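Sensor histidine kinase (Pseudomonas syringae pv. tomato, PDB 3CIT) is probably a two-component sensor kinase that passes signals on by phosphorelay, represented here by its GAF domain, a probable sensory module. Local coordinates at residues C35-A40 / L115-S120; M46-L51 / K69-T74; C98-P103 / E129-L134; L102-A107 / T139-H144. All blocks are in the same frame, centred on the assembly; numbering follows the deposited sequence.

Contact 1 (C35-A40 / L115-S120); sequences CVLQRA and LVLANS. With SO4 (sulfate ion), chain C.
L115 is the residue most deeply engaged here, and it uses both ends of its fork on the helix. With CG anti to the backbone N (chi1 -174°), its side chain rises from strand 111-119 toward helix 29-43. One branch, CD1, meets L37 CD1 at 3.5 Å where the two side chains cross at a slant, the closest approach of the contact. The other branch, CD2, fits between two helix residues one turn apart, lying 4.0 Å from V36 CG1 and 4.1 Å from A40 CB.

L37 leaves its helix to one side of the strand, but CD1 swings back over it. The same methyl therefore touches a second strand residue, with L37 CD1 4.0 Å from L117 CD2 as the two side chains run past each other in opposite directions. A40 adds a single methyl pointing toward the strand, and L117 straddles it: A40 CB is 4.1 Å from L117 CD2, while CD1 rests near the A40 carbonyl. No hydrogen bond crosses the interface.

The polar chemistry lies on another side of the helix. R39 holds a sulfate, probably from the crystallisation liquor, through NE to O2 (2.8 Å) and NH2 to O1 (3.1 Å), while NH1 pairs with E23 of helix 3-26. V36, A40 and L117 also touch helix 128-156.

A helix lying at 32° to a central strand, joined by interlocking aliphatic side chains, is the helix-on-sheet packing that builds the hydrophobic core of a GAF domain.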
loop_
_atom_site.group_PDB
_atom_site.type_symbol
_atom_site.label_atom_id
_atom_site.label_comp_id
_atom_site.label_asym_id
_atom_site.label_seq_id
_atom_site.Cartn_x
_atom_site.Cartn_y
_atom_site.Cartn_z
ATOM N N CYS A 35 -17.208 7.556 -15.472
ATOM C CA CYS A 35 -16.137 7.024 -16.318
ATOM C C CYS A 35 -15.274 6.042 -15.536
ATOM O O CYS A 35 -15.011 4.930 -15.993
ATOM C CB CYS A 35 -15.281 8.174 -16.850
ATOM S SG CYS A 35 -13.798 7.705 -17.781
ATOM N N VAL A 36 -14.833 6.462 -14.359
ATOM C CA VAL A 36 -13.976 5.621 -13.548
ATOM C C VAL A 36 -14.731 4.390 -13.095
ATOM O O VAL A 36 -14.204 3.283 -13.159
ATOM C CB VAL A 36 -13.359 6.392 -12.355
ATOM C CG1 VAL A 36 -12.680 5.463 -11.377
ATOM C CG2 VAL A 36 -12.385 7.445 -12.857
ATOM N N LEU A 37 -15.972 4.545 -12.641
ATOM C CA LEU A 37 -16.693 3.359 -12.186
ATOM C C LEU A 37 -16.899 2.341 -13.320
ATOM O O LEU A 37 -16.598 1.143 -13.153
ATOM C CB LEU A 37 -18.024 3.770 -11.553
ATOM C CG LEU A 37 -18.856 2.672 -10.963
ATOM C CD1 LEU A 37 -18.141 1.940 -9.847
ATOM C CD2 LEU A 37 -20.168 3.339 -10.497
ATOM N N GLN A 38 -17.361 2.806 -14.473
ATOM C CA GLN A 38 -17.602 1.930 -15.606
ATOM C C GLN A 38 -16.333 1.220 -16.050
ATOM O O GLN A 38 -16.324 -0.013 -16.284
ATOM C CB GLN A 38 -18.197 2.718 -16.784
ATOM C CG GLN A 38 -19.627 3.162 -16.495
ATOM C CD GLN A 38 -20.268 3.927 -17.643
ATOM O OE1 GLN A 38 -19.584 4.402 -18.562
ATOM N NE2 GLN A 38 -21.575 4.085 -17.570
ATOM N N ARG A 39 -15.252 1.979 -16.178
ATOM C CA ARG A 39 -13.979 1.380 -16.616
ATOM C C ARG A 39 -13.399 0.396 -15.607
ATOM O O ARG A 39 -12.841 -0.634 -15.999
ATOM C CB ARG A 39 -12.966 2.474 -16.932
ATOM C CG ARG A 39 -13.353 3.194 -18.197
ATOM C CD ARG A 39 -12.272 4.047 -18.719
ATOM N NE ARG A 39 -12.698 4.766 -19.898
ATOM C CZ ARG A 39 -11.896 5.542 -20.604
ATOM N NH1 ARG A 39 -10.618 5.679 -20.254
ATOM N NH2 ARG A 39 -12.364 6.147 -21.678
ATOM N N ALA A 40 -13.515 0.724 -14.314
ATOM C CA ALA A 40 -13.039 -0.135 -13.253
ATOM C C ALA A 40 -13.826 -1.445 -13.248
ATOM O O ALA A 40 -13.234 -2.518 -13.230
ATOM C CB ALA A 40 -13.115 0.596 -11.855
ATOM N N LEU A 115 -14.608 3.595 -3.817
ATOM C CA LEU A 115 -15.076 2.949 -5.022
ATOM C C LEU A 115 -15.385 1.499 -4.647
ATOM O O LEU A 115 -14.528 0.807 -4.065
ATOM C CB LEU A 115 -13.990 3.091 -6.110
ATOM C CG LEU A 115 -14.251 2.630 -7.530
ATOM C CD1 LEU A 115 -15.438 3.398 -8.100
ATOM C CD2 LEU A 115 -12.945 2.810 -8.415
ATOM N N VAL A 116 -16.607 1.050 -4.924
ATOM C CA VAL A 116 -17.083 -0.246 -4.503
ATOM C C VAL A 116 -17.391 -1.016 -5.779
ATOM O O VAL A 116 -18.284 -0.629 -6.541
ATOM C CB VAL A 116 -18.352 -0.160 -3.614
ATOM C CG1 VAL A 116 -18.840 -1.613 -3.143
ATOM C CG2 VAL A 116 -18.148 0.737 -2.357
ATOM N N LEU A 117 -16.625 -2.064 -6.052
ATOM C CA LEU A 117 -16.919 -2.950 -7.166
ATOM C C LEU A 117 -17.495 -4.222 -6.578
ATOM O O LEU A 117 -17.097 -4.660 -5.487
ATOM C CB LEU A 117 -15.643 -3.276 -7.959
ATOM C CG LEU A 117 -14.737 -2.087 -8.322
ATOM C CD1 LEU A 117 -13.556 -2.575 -9.252
ATOM C CD2 LEU A 117 -15.516 -0.969 -8.926
ATOM N N ALA A 118 -18.435 -4.841 -7.288
ATOM C CA ALA A 118 -19.119 -6.003 -6.750
ATOM C C ALA A 118 -19.527 -6.917 -7.872
ATOM O O ALA A 118 -19.720 -6.457 -8.987
ATOM C CB ALA A 118 -20.357 -5.578 -5.944
ATOM N N ASN A 119 -19.671 -8.204 -7.593
ATOM C CA ASN A 119 -20.062 -9.147 -8.625
ATOM C C ASN A 119 -21.231 -10.011 -8.155
ATOM O O ASN A 119 -21.318 -10.374 -6.979
ATOM C CB ASN A 119 -18.863 -10.004 -9.035
ATOM C CG ASN A 119 -19.017 -10.593 -10.421
ATOM O OD1 ASN A 119 -19.232 -9.846 -11.399
ATOM N ND2 ASN A 119 -18.983 -11.955 -10.521
ATOM N N SER A 120 -22.123 -10.348 -9.093
ATOM C CA SER A 120 -23.308 -11.133 -8.792
ATOM C C SER A 120 -23.030 -12.596 -8.507
ATOM O O SER A 120 -23.884 -13.267 -7.946
ATOM C CB SER A 120 -24.298 -11.038 -9.954
ATOM O OG SER A 120 -23.708 -11.544 -11.141
HETATM S S SO4 C . -15.464 4.053 -22.642
HETATM O O1 SO4 C . -15.118 5.441 -22.934
HETATM O O2 SO4 C . -14.732 3.564 -21.481
HETATM O O3 SO4 C . -16.895 3.964 -22.367
HETATM O O4 SO4 C . -15.135 3.228 -23.804
#

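Contact 2 (M46-L51 / K69-T74); sequences MDHGLL and KERLST
L72 lies against H48, G49 and L50, its methyls packing on backbone as well as on side chains. Its fork sits over G49, with CD1 and CD2 each 3.5 Å from G49 O; CD2 also reaches back to H48 CB at 3.8 Å. L50 lies farther along the strand and offers its CD2 methyl to L72 CD2 at 4.2 Å, the two leucines passing in opposite directions. L72 thus spans three consecutive strand residues, with its CG at the edge of the H48 ring.

Between H48 and R71 the meeting is of ring and aliphatic chain. H48 NE2 lies 3.7 Å from R71 CB, and the extended methylenes of R71 then carry its guanidinium past the ring, the two planes 31° apart. That guanidinium is held by the H95 carbonyl and by a glycerol, probably from the crystallisation liquor.

Hydrogen bonds within each segment, and from neighbours such as S68, hold the groups in place. H48 ND1 donates to D47 OD1 (2.9 Å, 156° at the hydrogen); the acceptor lies in the ring plane, but the N-H comes to the oxygen from above the plane of the carboxylate. S68 OG holds NE2, so both ring nitrogens are engaged and the ring's rotation is set. D47 OD2 in turn bonds S120 OG. T74 OG1 donates to R71 O, in the plane of that carbonyl, at 2.6 Å, beside the bond from T74 N.

Here a short helix in the strand connections closes over one face of the sheet, as in many GAF domains; the bound glycerol is consistent with the ligand pocket that many of them form on this side.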
loop_
_atom_site.group_PDB
_atom_site.type_symbol
_atom_site.label_atom_id
_atom_site.label_comp_id
_atom_site.label_asym_id
_atom_site.label_seq_id
_atom_site.Cartn_x
_atom_site.Cartn_y
_atom_site.Cartn_z
HETATM N N MSE A 46 -16.314 -7.187 -13.253
HETATM C CA MSE A 46 -17.262 -7.187 -12.128
HETATM C C MSE A 46 -18.509 -6.409 -12.551
HETATM O O MSE A 46 -18.398 -5.295 -13.045
HETATM C CB MSE A 46 -16.570 -6.626 -10.872
HETATM C CG MSE A 46 -15.420 -7.583 -10.440
HETATM SE SE MSE A 46 -14.505 -7.110 -8.784
HETATM C CE MSE A 46 -15.894 -7.418 -7.449
ATOM N N ASP A 47 -19.677 -7.028 -12.384
ATOM C CA ASP A 47 -20.900 -6.555 -13.032
ATOM C C ASP A 47 -21.691 -5.484 -12.308
ATOM O O ASP A 47 -22.683 -5.015 -12.851
ATOM C CB ASP A 47 -21.811 -7.719 -13.492
ATOM C CG ASP A 47 -22.316 -8.602 -12.371
ATOM O OD1 ASP A 47 -22.031 -8.380 -11.161
ATOM O OD2 ASP A 47 -23.071 -9.556 -12.701
ATOM N N HIS A 48 -21.240 -5.074 -11.114
ATOM C CA HIS A 48 -21.889 -4.003 -10.345
ATOM C C HIS A 48 -20.842 -3.105 -9.717
ATOM O O HIS A 48 -19.709 -3.527 -9.474
ATOM C CB HIS A 48 -22.756 -4.571 -9.209
ATOM C CG HIS A 48 -24.000 -5.262 -9.666
ATOM N ND1 HIS A 48 -23.997 -6.539 -10.177
ATOM C CD2 HIS A 48 -25.295 -4.859 -9.667
ATOM C CE1 HIS A 48 -25.233 -6.879 -10.510
ATOM N NE2 HIS A 48 -26.037 -5.869 -10.231
ATOM N N GLY A 49 -21.241 -1.877 -9.416
ATOM C CA GLY A 49 -20.376 -0.996 -8.680
ATOM C C GLY A 49 -21.080 0.249 -8.251
ATOM O O GLY A 49 -22.142 0.623 -8.782
ATOM N N LEU A 50 -20.524 0.882 -7.245
ATOM C CA LEU A 50 -20.957 2.209 -6.904
ATOM C C LEU A 50 -19.785 3.030 -6.369
ATOM O O LEU A 50 -18.708 2.504 -6.064
ATOM C CB LEU A 50 -22.163 2.139 -5.951
ATOM C CG LEU A 50 -22.059 1.388 -4.650
ATOM C CD1 LEU A 50 -21.210 2.164 -3.692
ATOM C CD2 LEU A 50 -23.456 1.124 -4.043
ATOM N N LEU A 51 -20.016 4.328 -6.291
ATOM C CA LEU A 51 -19.107 5.252 -5.649
ATOM C C LEU A 51 -19.819 5.903 -4.461
ATOM O O LEU A 51 -20.946 6.399 -4.580
ATOM C CB LEU A 51 -18.652 6.305 -6.651
ATOM C CG LEU A 51 -17.644 7.314 -6.137
ATOM C CD1 LEU A 51 -16.273 6.620 -5.730
ATOM C CD2 LEU A 51 -17.420 8.379 -7.208
ATOM N N LYS A 69 -29.638 -1.413 -9.795
ATOM C CA LYS A 69 -29.819 -0.646 -8.580
ATOM C C LYS A 69 -30.392 -1.527 -7.462
ATOM O O LYS A 69 -30.076 -1.314 -6.291
ATOM C CB LYS A 69 -30.709 0.573 -8.847
ATOM C CG LYS A 69 -30.049 1.613 -9.758
ATOM C CD LYS A 69 -30.997 2.767 -10.126
ATOM C CE LYS A 69 -30.254 3.904 -10.837
ATOM N NZ LYS A 69 -28.977 3.463 -11.522
ATOM N N GLU A 70 -31.187 -2.523 -7.844
ATOM C CA GLU A 70 -31.783 -3.486 -6.918
ATOM C C GLU A 70 -30.683 -4.202 -6.130
ATOM O O GLU A 70 -30.688 -4.199 -4.894
ATOM C CB GLU A 70 -32.707 -4.462 -7.698
ATOM C CG GLU A 70 -33.018 -5.812 -7.025
ATOM C CD GLU A 70 -34.230 -6.565 -7.573
ATOM O OE1 GLU A 70 -34.726 -6.252 -8.706
ATOM O OE2 GLU A 70 -34.699 -7.475 -6.857
ATOM N N ARG A 71 -29.717 -4.800 -6.824
ATOM C CA ARG A 71 -28.656 -5.528 -6.133
ATOM C C ARG A 71 -27.733 -4.555 -5.420
ATOM O O ARG A 71 -27.293 -4.821 -4.279
ATOM C CB ARG A 71 -27.878 -6.484 -7.073
ATOM C CG ARG A 71 -28.752 -7.641 -7.589
ATOM C CD ARG A 71 -27.932 -8.835 -8.142
ATOM N NE ARG A 71 -28.884 -9.941 -8.414
ATOM C CZ ARG A 71 -28.659 -11.236 -8.181
ATOM N NH1 ARG A 71 -27.515 -11.644 -7.669
ATOM N NH2 ARG A 71 -29.611 -12.130 -8.472
ATOM N N LEU A 72 -27.473 -3.404 -6.034
ATOM C CA LEU A 72 -26.611 -2.400 -5.382
ATOM C C LEU A 72 -27.174 -1.983 -4.007
ATOM O O LEU A 72 -26.383 -1.769 -3.083
ATOM C CB LEU A 72 -26.440 -1.162 -6.271
ATOM C CG LEU A 72 -25.519 -1.366 -7.488
ATOM C CD1 LEU A 72 -25.574 -0.119 -8.360
ATOM C CD2 LEU A 72 -24.124 -1.723 -7.032
ATOM N N SER A 73 -28.505 -1.942 -3.874
ATOM C CA SER A 73 -29.162 -1.501 -2.620
ATOM C C SER A 73 -28.819 -2.394 -1.432
ATOM O O SER A 73 -28.959 -1.982 -0.270
ATOM C CB SER A 73 -30.670 -1.399 -2.782
ATOM O OG SER A 73 -31.283 -2.654 -2.806
ATOM N N THR A 74 -28.424 -3.630 -1.717
ATOM C CA THR A 74 -28.124 -4.618 -0.682
ATOM C C THR A 74 -26.791 -4.376 0.003
ATOM O O THR A 74 -26.532 -4.937 1.051
ATOM C CB THR A 74 -28.130 -6.062 -1.240
ATOM O OG1 THR A 74 -27.039 -6.260 -2.153
ATOM C CG2 THR A 74 -29.507 -6.365 -1.902
#

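Contact 3 (C98-P103 / E129-L134); sequences CVLLLP and EDIESL
E129 O takes two hydrogen bonds from one residue a turn farther along helix 128-156: S133 N at 3.1 Å and S133 OG at 2.7 Å, the hydroxyl coming in almost in line with the carbonyl. The serine hydroxyl is thereby folded back on its own helix. Another face of the same helix meets strand 98-105 without a hydrogen bond.

L134 and L102 share the middle of the contact. L134 CB lies 3.6 Å from L102 CD1, and L134 CD1 is 4.1 Å from L100 CD2, so L134 touches two strand residues that project from the same face of the sheet. The L102 methyls also lie near the I131 and L134 carbonyls. L100 has its CG anti to the backbone N (chi1 178°), which sends the fork toward the helix, where CD2 reaches L134 and CD1 comes 4.3 Å from I131 CG2. This is the GAF arrangement, with the long C-terminal helix laid over the antiparallel sheet, here at 41° to the strand and 9.7 Å from it between axes. L134 also packs on L117 of the neighbouring strand.

The helix's charged residues turn to other helices. D130 forms a salt bridge with R13 of helix 3-26, and E132 forms one with R15 of the second subunit, where S133 packs on L14.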
loop_
_atom_site.group_PDB
_atom_site.type_symbol
_atom_site.label_atom_id
_atom_site.label_comp_id
_atom_site.label_asym_id
_atom_site.label_seq_id
_atom_site.Cartn_x
_atom_site.Cartn_y
_atom_site.Cartn_z
ATOM N N CYS A 98 -19.163 -11.092 -3.894
ATOM C CA CYS A 98 -17.774 -10.636 -3.962
ATOM C C CYS A 98 -17.825 -9.115 -4.080
ATOM O O CYS A 98 -18.534 -8.582 -4.943
ATOM C CB CYS A 98 -17.072 -11.266 -5.209
ATOM S SG CYS A 98 -16.787 -12.962 -4.920
ATOM N N VAL A 99 -17.027 -8.438 -3.257
ATOM C CA VAL A 99 -16.923 -6.987 -3.245
ATOM C C VAL A 99 -15.465 -6.568 -3.060
ATOM O O VAL A 99 -14.751 -7.131 -2.236
ATOM C CB VAL A 99 -17.778 -6.396 -2.118
ATOM C CG1 VAL A 99 -17.598 -4.837 -2.020
ATOM C CG2 VAL A 99 -19.245 -6.781 -2.338
ATOM N N LEU A 100 -15.061 -5.566 -3.825
ATOM C CA LEU A 100 -13.738 -4.933 -3.719
ATOM C C LEU A 100 -13.942 -3.460 -3.356
ATOM O O LEU A 100 -14.678 -2.727 -4.049
ATOM C CB LEU A 100 -12.988 -5.091 -5.041
ATOM C CG LEU A 100 -11.608 -4.457 -5.171
ATOM C CD1 LEU A 100 -10.567 -5.033 -4.157
ATOM C CD2 LEU A 100 -11.056 -4.458 -6.646
ATOM N N LEU A 101 -13.309 -3.033 -2.267
ATOM C CA LEU A 101 -13.352 -1.644 -1.812
ATOM C C LEU A 101 -12.025 -0.974 -2.137
ATOM O O LEU A 101 -10.969 -1.545 -1.836
ATOM C CB LEU A 101 -13.588 -1.624 -0.299
ATOM C CG LEU A 101 -14.854 -2.337 0.210
ATOM C CD1 LEU A 101 -14.949 -2.133 1.719
ATOM C CD2 LEU A 101 -16.061 -1.800 -0.473
ATOM N N LEU A 102 -12.085 0.217 -2.738
ATOM C CA LEU A 102 -10.917 1.037 -3.065
ATOM C C LEU A 102 -11.160 2.454 -2.506
ATOM O O LEU A 102 -11.941 3.220 -3.055
ATOM C CB LEU A 102 -10.683 1.090 -4.577
ATOM C CG LEU A 102 -10.722 -0.290 -5.268
ATOM C CD1 LEU A 102 -11.023 -0.241 -6.741
ATOM C CD2 LEU A 102 -9.385 -1.028 -4.948
ATOM N N PRO A 103 -10.485 2.803 -1.419
ATOM C CA PRO A 103 -10.675 4.092 -0.820
ATOM C C PRO A 103 -10.251 5.246 -1.704
ATOM O O PRO A 103 -9.300 5.130 -2.502
ATOM C CB PRO A 103 -9.765 4.058 0.421
ATOM C CG PRO A 103 -9.479 2.666 0.671
ATOM C CD PRO A 103 -9.531 1.977 -0.646
ATOM N N GLU A 129 -2.069 -7.079 -9.263
ATOM C CA GLU A 129 -1.674 -5.862 -9.957
ATOM C C GLU A 129 -2.845 -5.175 -10.702
ATOM O O GLU A 129 -2.773 -3.980 -11.016
ATOM C CB GLU A 129 -0.499 -6.124 -10.873
ATOM C CG GLU A 129 0.477 -5.035 -10.803
ATOM C CD GLU A 129 1.706 -5.338 -11.563
ATOM O OE1 GLU A 129 1.606 -5.803 -12.725
ATOM O OE2 GLU A 129 2.769 -5.108 -10.962
ATOM N N ASP A 130 -3.903 -5.925 -10.993
ATOM C CA ASP A 130 -5.179 -5.316 -11.364
ATOM C C ASP A 130 -5.739 -4.512 -10.198
ATOM O O ASP A 130 -6.186 -3.392 -10.376
ATOM C CB ASP A 130 -6.215 -6.359 -11.828
ATOM C CG ASP A 130 -5.939 -6.919 -13.199
ATOM O OD1 ASP A 130 -5.085 -6.369 -13.932
ATOM O OD2 ASP A 130 -6.633 -7.883 -13.560
ATOM N N ILE A 131 -5.726 -5.103 -9.004
ATOM C CA ILE A 131 -6.193 -4.420 -7.812
ATOM C C ILE A 131 -5.396 -3.147 -7.525
ATOM O O ILE A 131 -5.987 -2.090 -7.300
ATOM C CB ILE A 131 -6.185 -5.349 -6.586
ATOM C CG1 ILE A 131 -7.230 -6.459 -6.767
ATOM C CG2 ILE A 131 -6.501 -4.510 -5.284
ATOM C CD1 ILE A 131 -7.247 -7.510 -5.655
ATOM N N GLU A 132 -4.064 -3.240 -7.607
ATOM C CA GLU A 132 -3.208 -2.080 -7.432
ATOM C C GLU A 132 -3.468 -0.962 -8.459
ATOM O O GLU A 132 -3.437 0.204 -8.115
ATOM C CB GLU A 132 -1.736 -2.483 -7.529
ATOM C CG GLU A 132 -1.196 -3.258 -6.392
ATOM C CD GLU A 132 0.338 -3.450 -6.562
ATOM O OE1 GLU A 132 0.752 -4.236 -7.385
ATOM O OE2 GLU A 132 1.094 -2.793 -5.863
ATOM N N SER A 133 -3.721 -1.333 -9.707
ATOM C CA SER A 133 -4.056 -0.378 -10.756
ATOM C C SER A 133 -5.395 0.300 -10.463
ATOM O O SER A 133 -5.508 1.527 -10.583
ATOM C CB SER A 133 -4.046 -1.088 -12.126
ATOM O OG SER A 133 -2.760 -1.599 -12.378
ATOM N N LEU A 134 -6.412 -0.478 -10.073
ATOM C CA LEU A 134 -7.708 0.099 -9.699
ATOM C C LEU A 134 -7.590 1.014 -8.484
ATOM O O LEU A 134 -8.238 2.051 -8.448
ATOM C CB LEU A 134 -8.763 -0.986 -9.432
ATOM C CG LEU A 134 -9.129 -1.826 -10.658
ATOM C CD1 LEU A 134 -10.135 -2.904 -10.329
ATOM C CD2 LEU A 134 -9.677 -0.937 -11.780
#

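Contact 4 (L102-A107 / T139-H144); sequences LPLRGA and TLLAAH
L104 has its CG opposite the carbonyl carbon and beside the backbone N (chi1 -83°), a turn that brings a side chain leaving the strand obliquely over to A142 on the helix. T139 is turned in the like sense (chi1 -70°), setting OG1 where a water can join it to the strand. The strand is the later part of 98-105 and the helix is the long C-terminal one of the GAF fold, which here comes down close on its sheet: the axes pass 6.7 Å apart at 31°.

At this distance the single methyl of A142 is enough to bridge the two. Its CB sits 3.7 Å from L104 CB and 3.6 Å from R105 N, so it rests on backbone as much as on side chain. L104 CD2 carries the apolar contact on to L141 CD2; L141 also touches V36 and M32 of helix 29-43.

The long side chain of R105 starts off away from the helix, and its NH2 bonds the A83 carbonyl. Beyond A143 stands the second subunit, whose N147 donates to A143 O.

No direct hydrogen bond joins strand to helix, but two waters bridge them. Water 1 accepts from R105 N (2.9 Å), donates to P103 O (2.9 Å) and bonds T139 OG1 (2.7 Å), tying two strand backbone groups to one hydroxyl. Water 2 gives both its hydrogens to carbonyls, R105 O at 2.7 Å and T139 O at 2.8 Å, the latter an oxygen that already accepts the helical bond from A143 N.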
loop_
_atom_site.group_PDB
_atom_site.type_symbol
_atom_site.label_atom_id
_atom_site.label_comp_id
_atom_site.label_asym_id
_atom_site.label_seq_id
_atom_site.Cartn_x
_atom_site.Cartn_y
_atom_site.Cartn_z
ATOM N N LEU A 102 -12.085 0.217 -2.738
ATOM C CA LEU A 102 -10.917 1.037 -3.065
ATOM C C LEU A 102 -11.160 2.454 -2.506
ATOM O O LEU A 102 -11.941 3.220 -3.055
ATOM C CB LEU A 102 -10.683 1.090 -4.577
ATOM C CG LEU A 102 -10.722 -0.290 -5.268
ATOM C CD1 LEU A 102 -11.023 -0.241 -6.741
ATOM C CD2 LEU A 102 -9.385 -1.028 -4.948
ATOM N N PRO A 103 -10.485 2.803 -1.419
ATOM C CA PRO A 103 -10.675 4.092 -0.820
ATOM C C PRO A 103 -10.251 5.246 -1.704
ATOM O O PRO A 103 -9.300 5.130 -2.502
ATOM C CB PRO A 103 -9.765 4.058 0.421
ATOM C CG PRO A 103 -9.479 2.666 0.671
ATOM C CD PRO A 103 -9.531 1.977 -0.646
ATOM N N LEU A 104 -10.955 6.353 -1.539
ATOM C CA LEU A 104 -10.579 7.632 -2.114
ATOM C C LEU A 104 -9.948 8.506 -1.038
ATOM O O LEU A 104 -10.555 8.805 -0.028
ATOM C CB LEU A 104 -11.802 8.355 -2.697
ATOM C CG LEU A 104 -12.259 7.984 -4.109
ATOM C CD1 LEU A 104 -12.813 6.600 -4.174
ATOM C CD2 LEU A 104 -13.285 9.039 -4.620
ATOM N N ARG A 105 -8.708 8.913 -1.278
ATOM C CA ARG A 105 -7.991 9.775 -0.363
ATOM C C ARG A 105 -7.254 10.824 -1.166
ATOM O O ARG A 105 -6.525 10.486 -2.108
ATOM C CB ARG A 105 -7.026 8.950 0.470
ATOM C CG ARG A 105 -6.331 9.764 1.541
ATOM C CD ARG A 105 -5.429 8.897 2.411
ATOM N NE ARG A 105 -6.166 7.866 3.151
ATOM C CZ ARG A 105 -6.622 8.016 4.401
ATOM N NH1 ARG A 105 -6.419 9.139 5.059
ATOM N NH2 ARG A 105 -7.269 7.030 5.011
ATOM N N GLY A 106 -7.476 12.093 -0.817
ATOM C CA GLY A 106 -6.763 13.194 -1.435
ATOM C C GLY A 106 -5.726 13.748 -0.485
ATOM O O GLY A 106 -5.046 13.010 0.262
ATOM N N ALA A 107 -5.602 15.072 -0.528
ATOM C CA ALA A 107 -4.656 15.801 0.271
ATOM C C ALA A 107 -5.201 16.012 1.692
ATOM O O ALA A 107 -4.433 16.072 2.633
ATOM C CB ALA A 107 -4.344 17.159 -0.408
ATOM N N THR A 139 -7.352 6.735 -6.581
ATOM C CA THR A 139 -6.529 7.821 -6.097
ATOM C C THR A 139 -6.501 9.000 -7.066
ATOM O O THR A 139 -6.568 10.172 -6.655
ATOM C CB THR A 139 -5.114 7.282 -5.768
ATOM O OG1 THR A 139 -5.202 6.450 -4.599
ATOM C CG2 THR A 139 -4.149 8.411 -5.535
ATOM N N LEU A 140 -6.423 8.713 -8.362
ATOM C CA LEU A 140 -6.475 9.764 -9.380
ATOM C C LEU A 140 -7.837 10.474 -9.368
ATOM O O LEU A 140 -7.910 11.705 -9.328
ATOM C CB LEU A 140 -6.207 9.191 -10.769
ATOM C CG LEU A 140 -4.775 8.766 -10.988
ATOM C CD1 LEU A 140 -4.689 7.957 -12.278
ATOM C CD2 LEU A 140 -3.839 10.005 -11.010
ATOM N N LEU A 141 -8.906 9.681 -9.369
ATOM C CA LEU A 141 -10.251 10.207 -9.206
ATOM C C LEU A 141 -10.379 11.106 -7.939
ATOM O O LEU A 141 -10.907 12.221 -7.998
ATOM C CB LEU A 141 -11.267 9.071 -9.157
ATOM C CG LEU A 141 -12.738 9.523 -9.024
ATOM C CD1 LEU A 141 -13.211 10.457 -10.172
ATOM C CD2 LEU A 141 -13.671 8.297 -8.779
ATOM N N ALA A 142 -9.935 10.598 -6.808
ATOM C CA ALA A 142 -9.991 11.338 -5.557
ATOM C C ALA A 142 -9.360 12.711 -5.648
ATOM O O ALA A 142 -9.938 13.686 -5.172
ATOM C CB ALA A 142 -9.353 10.518 -4.383
ATOM N N ALA A 143 -8.167 12.795 -6.241
ATOM C CA ALA A 143 -7.456 14.063 -6.302
ATOM C C ALA A 143 -8.270 15.112 -7.041
ATOM O O ALA A 143 -8.321 16.288 -6.651
ATOM C CB ALA A 143 -6.054 13.885 -6.973
ATOM N N HIS A 144 -8.890 14.670 -8.121
ATOM C CA HIS A 144 -9.680 15.529 -8.991
ATOM C C HIS A 144 -11.028 15.912 -8.371
ATOM O O HIS A 144 -11.454 17.058 -8.477
ATOM C CB HIS A 144 -9.859 14.845 -10.358
ATOM C CG HIS A 144 -8.583 14.752 -11.135
ATOM N ND1 HIS A 144 -7.838 15.868 -11.471
ATOM C CD2 HIS A 144 -7.901 13.688 -11.619
ATOM C CE1 HIS A 144 -6.745 15.489 -12.108
ATOM N NE2 HIS A 144 -6.763 14.172 -12.220
HETATM O O HOH W 1 -7.123 7.006 -2.733
HETATM O O HOH W 2 -5.464 11.444 -4.393
#

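All four contacts are buried, but contact 1 lies nearest the chain's centre and contact 2 farthest from it. Contacts 1 and 3 are made of aliphatic side chains, with no hydrogen bond across, and meet in the same core, where L117 touches L134 and strands 111-119 and 98-105 hydrogen-bond side by side. Contacts 3 and 4 join the same strand and helix and share L102 and P103; along them leucine packing gives way to water-bridged backbone, and both border the second subunit. Contact 2 is nested within the loop closed by contact 1 and joined to it by D47 and S120. It alone brings in an aromatic ring; like contact 1, it is touched by no other chain of the assembly.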